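Local coordinates for protein glutaredoxin 1 (Francisella tularensis subsp. tularensis, PDB 3MSZ) that binds glutathione and, as a member of the glutaredoxin family with a thioredoxin-type fold, probably reduces protein disulfides, at residues Ala20-Trp23 / Phe24-Asn28; Ala40-Ser43 / Lys44-Glu48. One frame throughout, in Å; residues are numbered along the deposited sequence. Where two conformers were deposited one is given.

Both contacts are local, each made between residues a few positions apart, one at the end of a helix and the other within one, and they come in series along the chain. Interaction 1 closes helix 15-26, the connection of the beta-alpha-beta unit that runs from strand 6-10 to strand 32-35; interaction 2 lies on helix 39-50, the next helix after strand 32-35. Their centres are 26 Å apart, on opposite sides of the centre of the chain, and their nearest atoms stay about 12 Å from each other. Both helices pack against strand 6-10 of the mixed four-stranded sheet, so two distant contacts are referred to one strand of the thioredoxin-type fold.

Interaction 1. Residues Ala20-Trp23 / Phe24-Asn28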
loop_
_atom_site.group_PDB
_atom_site.type_symbol
_atom_site.label_atom_id
_atom_site.label_comp_id
_atom_site.label_asym_id
_atom_site.label_seq_id
_atom_site.Cartn_x
_atom_site.Cartn_y
_atom_site.Cartn_z
ATOM N N ALA A 20 4.027 -4.610 6.060
ATOM C CA ALA A 20 4.121 -4.455 4.616
ATOM C C ALA A 20 5.485 -3.937 4.219
ATOM O O ALA A 20 6.122 -4.447 3.270
ATOM C CB ALA A 20 2.990 -3.478 4.100
ATOM N N LYS A 21 5.924 -2.880 4.896
ATOM C CA LYS A 21 7.258 -2.289 4.631
ATOM C C LYS A 21 8.365 -3.303 4.887
ATOM O O LYS A 21 9.300 -3.437 4.100
ATOM C CB LYS A 21 7.478 -1.049 5.495
ATOM C CG LYS A 21 6.577 0.113 5.092
ATOM C CD LYS A 21 6.874 1.380 5.890
ATOM C CE LYS A 21 6.130 1.363 7.221
ATOM N NZ LYS A 21 6.373 2.610 8.017
ATOM N N GLN A 22 8.258 -4.001 6.011
ATOM C CA GLN A 22 9.226 -5.031 6.358
ATOM C C GLN A 22 9.340 -6.088 5.268
ATOM O O GLN A 22 10.437 -6.571 4.970
ATOM C CB GLN A 22 8.795 -5.710 7.651
ATOM C CG GLN A 22 9.696 -6.832 8.046
ATOM C CD GLN A 22 9.250 -7.480 9.367
ATOM O OE1 GLN A 22 9.861 -7.271 10.410
ATOM N NE2 GLN A 22 8.176 -8.250 9.309
ATOM N N TRP A 23 8.209 -6.447 4.662
ATOM C CA TRP A 23 8.241 -7.419 3.576
ATOM C C TRP A 23 9.077 -6.908 2.389
ATOM O O TRP A 23 9.900 -7.637 1.818
ATOM C CB TRP A 23 6.823 -7.782 3.106
ATOM C CG TRP A 23 6.819 -8.924 2.111
ATOM C CD1 TRP A 23 6.794 -10.273 2.402
ATOM C CD2 TRP A 23 6.894 -8.829 0.677
ATOM N NE1 TRP A 23 6.833 -11.008 1.238
ATOM C CE2 TRP A 23 6.885 -10.155 0.164
ATOM C CE3 TRP A 23 6.964 -7.761 -0.222
ATOM C CZ2 TRP A 23 6.928 -10.440 -1.220
ATOM C CZ3 TRP A 23 7.015 -8.049 -1.611
ATOM C CH2 TRP A 23 7.004 -9.380 -2.085
ATOM N N PHE A 24 8.838 -5.667 1.992
ATOM C CA PHE A 24 9.591 -5.080 0.888
ATOM C C PHE A 24 11.074 -4.991 1.238
ATOM O O PHE A 24 11.932 -5.348 0.422
ATOM C CB PHE A 24 9.017 -3.710 0.509
ATOM C CG PHE A 24 7.709 -3.811 -0.240
ATOM C CD1 PHE A 24 7.677 -4.341 -1.531
ATOM C CD2 PHE A 24 6.521 -3.410 0.344
ATOM C CE1 PHE A 24 6.473 -4.474 -2.234
ATOM C CE2 PHE A 24 5.312 -3.516 -0.355
ATOM C CZ PHE A 24 5.295 -4.061 -1.647
ATOM N N GLU A 25 11.357 -4.526 2.455
ATOM C CA GLU A 25 12.735 -4.425 2.948
ATOM C C GLU A 25 13.457 -5.775 3.017
ATOM O O GLU A 25 14.629 -5.853 2.687
ATOM C CB GLU A 25 12.779 -3.711 4.310
ATOM C CG GLU A 25 12.506 -2.205 4.178
ATOM C CD GLU A 25 12.016 -1.529 5.460
ATOM O OE1 GLU A 25 11.509 -2.216 6.380
ATOM O OE2 GLU A 25 12.128 -0.286 5.531
ATOM N N GLU A 26 12.771 -6.829 3.450
ATOM C CA GLU A 26 13.395 -8.160 3.574
ATOM C C GLU A 26 13.666 -8.745 2.209
ATOM O O GLU A 26 14.439 -9.697 2.062
ATOM C CB GLU A 26 12.534 -9.125 4.428
ATOM C CG GLU A 26 12.457 -8.720 5.941
ATOM C CD GLU A 26 13.849 -8.706 6.660
ATOM O OE1 GLU A 26 14.728 -9.530 6.338
ATOM O OE2 GLU A 26 14.070 -7.859 7.555
ATOM N N ASN A 27 13.072 -8.136 1.190
ATOM C CA ASN A 27 13.301 -8.567 -0.187
ATOM C C ASN A 27 14.065 -7.525 -1.029
ATOM O O ASN A 27 14.117 -7.593 -2.265
ATOM C CB ASN A 27 11.971 -8.967 -0.831
ATOM C CG ASN A 27 11.443 -10.272 -0.256
ATOM O OD1 ASN A 27 11.928 -11.335 -0.617
ATOM N ND2 ASN A 27 10.519 -10.191 0.712
ATOM N N ASN A 28 14.653 -6.560 -0.333
ATOM C CA ASN A 28 15.457 -5.536 -0.966
ATOM C C ASN A 28 14.701 -4.813 -2.081
ATOM O O ASN A 28 15.244 -4.568 -3.166
ATOM C CB ASN A 28 16.732 -6.145 -1.528
ATOM C CG ASN A 28 17.775 -5.093 -1.829
ATOM O OD1 ASN A 28 17.942 -4.159 -1.044
ATOM N ND2 ASN A 28 18.462 -5.217 -2.979
#
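Trp23, in the last turn of helix 15-26, and Asn27, just past its end, meet through a main-chain carbonyl and an indole face. The indole can be followed outward from Trp23 CB, which lies 3.1 Å from Phe24 N. With CG anti to the backbone N (chi1 -172°), the indole stands across the helix and turns one face toward Asn27. Asn27 ND2 alone lies over this face, 3.7 Å from Trp23 CE2 and above the centre of the ring system, the amide tilted 43° to the ring. Farther out, CE3 and CZ3 turn to the neighbouring phenyl group: Trp23 CZ3 comes within 3.7 Å of Phe24 CE1. Centroids of the six-membered rings are 5.2 Å apart and their planes 85° apart, which defines a T-shaped pair, the tryptophan edge directed at the phenylalanine face.

Asn27 ND2 also donates to Trp23 O (2.9 Å), and because that oxygen lies close to the amide plane of Asn27, the carboxamide is held in its rotation with ND2 over the indole. Asn27 N bonds to Phe24 O and gives Trp23 O only a weak bond. Before it, regular helical bonds run from Phe24 N to Ala20 O, from Glu25 N to Lys21 O (2.9 Å) and from Glu26 N to Gln22 O. Asn28, with positive phi, is the C-prime residue of a Schellman motif: its N binds Glu25 O at 3.1 Å, and Ile29 N reaches back to Phe24 O.

The buried Phe24 packs on Val6 and Ile8 of strand 6-10 and on Leu78 of helix 75-80, while Trp23 lies against Leu78 and Lys79 of that helix and Ala82 and Ile85 of helix 82-85. Lys21 NZ forms a salt bridge with Glu33 of strand 32-35, tying the helix to the strand that follows it.

Interaction 2. Residues Ala40-Ser43 / Lys44-Glu48; sequences AQRS and KFYDE
From Ala40-Ser43 to Lys44-Asp47 the backbone makes four successive i to i+4 hydrogen bonds, Lys44 N to Ala40 O, Phe45 N to Gln41 O, Tyr46 N to Arg42 O and Asp47 N to Ser43 O, the pattern of an alpha-helix. The shortest joins Tyr46 N to Arg42 O at 2.8 Å, with an N-H...O angle of 168°. Arg42 O also lies over one face of the Tyr46 ring, 3.2 Å from CG and offset toward the rim.

Arg42 and Tyr46 lie side by side and point the same way. The aliphatic part of the arginine does the touching: CB and CG follow the outer half of the ring, and Arg42 CD ends 3.6 Å from Tyr46 OH. Guanidinium and phenol planes stand 65° apart; the hydroxyl lies near the guanidinium plane, off its edge, but the contact is made by CD. The bend at chi3 (-58°) turns the guanidinium toward the start of the helix, where NE and NH2 bind the carbonyls of Ile36 and Asp37; a cacodylate ion, probably from the crystallisation liquor, lies about 3 Å from this side chain (nearest atoms). Ser43 OG likewise turns back, to Tyr39 O. Phe45 sets its CB 3.4 Å from Gln41 O and carries its ring away from the preceding turn.

Much of this contact is on the surface, but Phe45 faces inward. Its ring meets that of Tyr9 on strand 6-10, with planes at about 35°, and also touches Ile36 and Ile59; Tyr46 rests on Ile59 as well. Helix 39-50, which follows strand 32-35 in this thioredoxin-type fold, is thereby packed against strand 6-10 and the loops beside it.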
loop_
_atom_site.group_PDB
_atom_site.type_symbol
_atom_site.label_atom_id
_atom_site.label_comp_id
_atom_site.label_asym_id
_atom_site.label_seq_id
_atom_site.Cartn_x
_atom_site.Cartn_y
_atom_site.Cartn_z
ATOM N N ALA A 40 -8.700 13.114 9.363
ATOM C CA ALA A 40 -9.144 14.011 8.278
ATOM C C ALA A 40 -8.409 13.780 6.950
ATOM O O ALA A 40 -9.037 13.660 5.893
ATOM C CB ALA A 40 -9.057 15.483 8.693
ATOM N N GLN A 41 -7.082 13.732 7.001
ATOM C CA GLN A 41 -6.274 13.461 5.817
ATOM C C GLN A 41 -6.531 12.079 5.229
ATOM O O GLN A 41 -6.529 11.916 4.018
ATOM C CB GLN A 41 -4.771 13.578 6.129
ATOM C CG GLN A 41 -4.198 14.988 6.272
ATOM C CD GLN A 41 -2.693 14.987 6.654
ATOM O OE1 GLN A 41 -2.123 13.961 7.055
ATOM N NE2 GLN A 41 -2.060 16.148 6.532
ATOM N N ARG A 42 -6.700 11.073 6.072
ATOM C CA ARG A 42 -6.929 9.721 5.564
ATOM C C ARG A 42 -8.276 9.596 4.882
ATOM O O ARG A 42 -8.383 8.966 3.827
ATOM C CB ARG A 42 -6.793 8.652 6.653
ATOM C CG ARG A 42 -5.505 7.811 6.507
ATOM C CD ARG A 42 -5.276 6.853 7.675
ATOM N NE ARG A 42 -5.207 7.566 8.953
ATOM C CZ ARG A 42 -6.158 7.534 9.888
ATOM N NH1 ARG A 42 -7.248 6.807 9.703
ATOM N NH2 ARG A 42 -6.012 8.226 11.022
ATOM N N SER A 43 -9.314 10.186 5.459
ATOM C CA SER A 43 -10.638 9.987 4.862
ATOM C C SER A 43 -10.737 10.717 3.537
ATOM O O SER A 43 -11.447 10.282 2.646
ATOM C CB SER A 43 -11.776 10.387 5.798
ATOM O OG SER A 43 -11.532 11.642 6.348
ATOM N N LYS A 44 -10.008 11.826 3.418
ATOM C CA LYS A 44 -9.944 12.569 2.171
ATOM C C LYS A 44 -9.199 11.754 1.106
ATOM O O LYS A 44 -9.589 11.712 -0.050
ATOM C CB LYS A 44 -9.248 13.916 2.388
ATOM C CG LYS A 44 -9.321 14.871 1.179
ATOM C CD LYS A 44 -8.366 16.080 1.309
ATOM C CE LYS A 44 -8.505 17.065 0.130
ATOM N NZ LYS A 44 -7.590 18.263 0.228
ATOM N N PHE A 45 -8.091 11.156 1.499
ATOM C CA PHE A 45 -7.382 10.226 0.647
ATOM C C PHE A 45 -8.270 9.016 0.231
ATOM O O PHE A 45 -8.332 8.659 -0.944
ATOM C CB PHE A 45 -6.139 9.756 1.406
ATOM C CG PHE A 45 -5.461 8.585 0.782
ATOM C CD1 PHE A 45 -4.640 8.756 -0.318
ATOM C CD2 PHE A 45 -5.640 7.317 1.298
ATOM C CE1 PHE A 45 -4.022 7.675 -0.903
ATOM C CE2 PHE A 45 -5.008 6.232 0.725
ATOM C CZ PHE A 45 -4.199 6.411 -0.378
ATOM N N TYR A 46 -8.969 8.396 1.180
ATOM C CA TYR A 46 -9.882 7.309 0.829
ATOM C C TYR A 46 -10.899 7.736 -0.222
ATOM O O TYR A 46 -11.096 7.049 -1.247
ATOM C CB TYR A 46 -10.629 6.756 2.055
ATOM C CG TYR A 46 -9.739 6.120 3.123
ATOM C CD1 TYR A 46 -8.553 5.495 2.772
ATOM C CD2 TYR A 46 -10.089 6.172 4.483
ATOM C CE1 TYR A 46 -7.716 4.925 3.736
ATOM C CE2 TYR A 46 -9.267 5.594 5.466
ATOM C CZ TYR A 46 -8.081 4.967 5.077
ATOM O OH TYR A 46 -7.248 4.380 6.007
ATOM N N ASP A 47 -11.550 8.863 0.022
ATOM C CA ASP A 47 -12.633 9.282 -0.860
ATOM C C ASP A 47 -12.075 9.629 -2.250
ATOM O O ASP A 47 -12.653 9.263 -3.282
ATOM C CB ASP A 47 -13.413 10.450 -0.231
ATOM C CG ASP A 47 -14.112 10.063 1.088
ATOM O OD1 ASP A 47 -13.842 8.970 1.656
ATOM O OD2 ASP A 47 -14.942 10.873 1.565
ATOM N N GLU A 48 -10.922 10.294 -2.272
ATOM C CA GLU A 48 -10.230 10.588 -3.504
ATOM C C GLU A 48 -9.867 9.313 -4.289
ATOM O O GLU A 48 -10.209 9.180 -5.444
ATOM C CB GLU A 48 -8.968 11.345 -3.196
ATOM C CG GLU A 48 -9.214 12.754 -2.768
ATOM C CD GLU A 48 -7.917 13.546 -2.638
ATOM O OE1 GLU A 48 -6.842 12.912 -2.457
ATOM O OE2 GLU A 48 -7.985 14.796 -2.719
#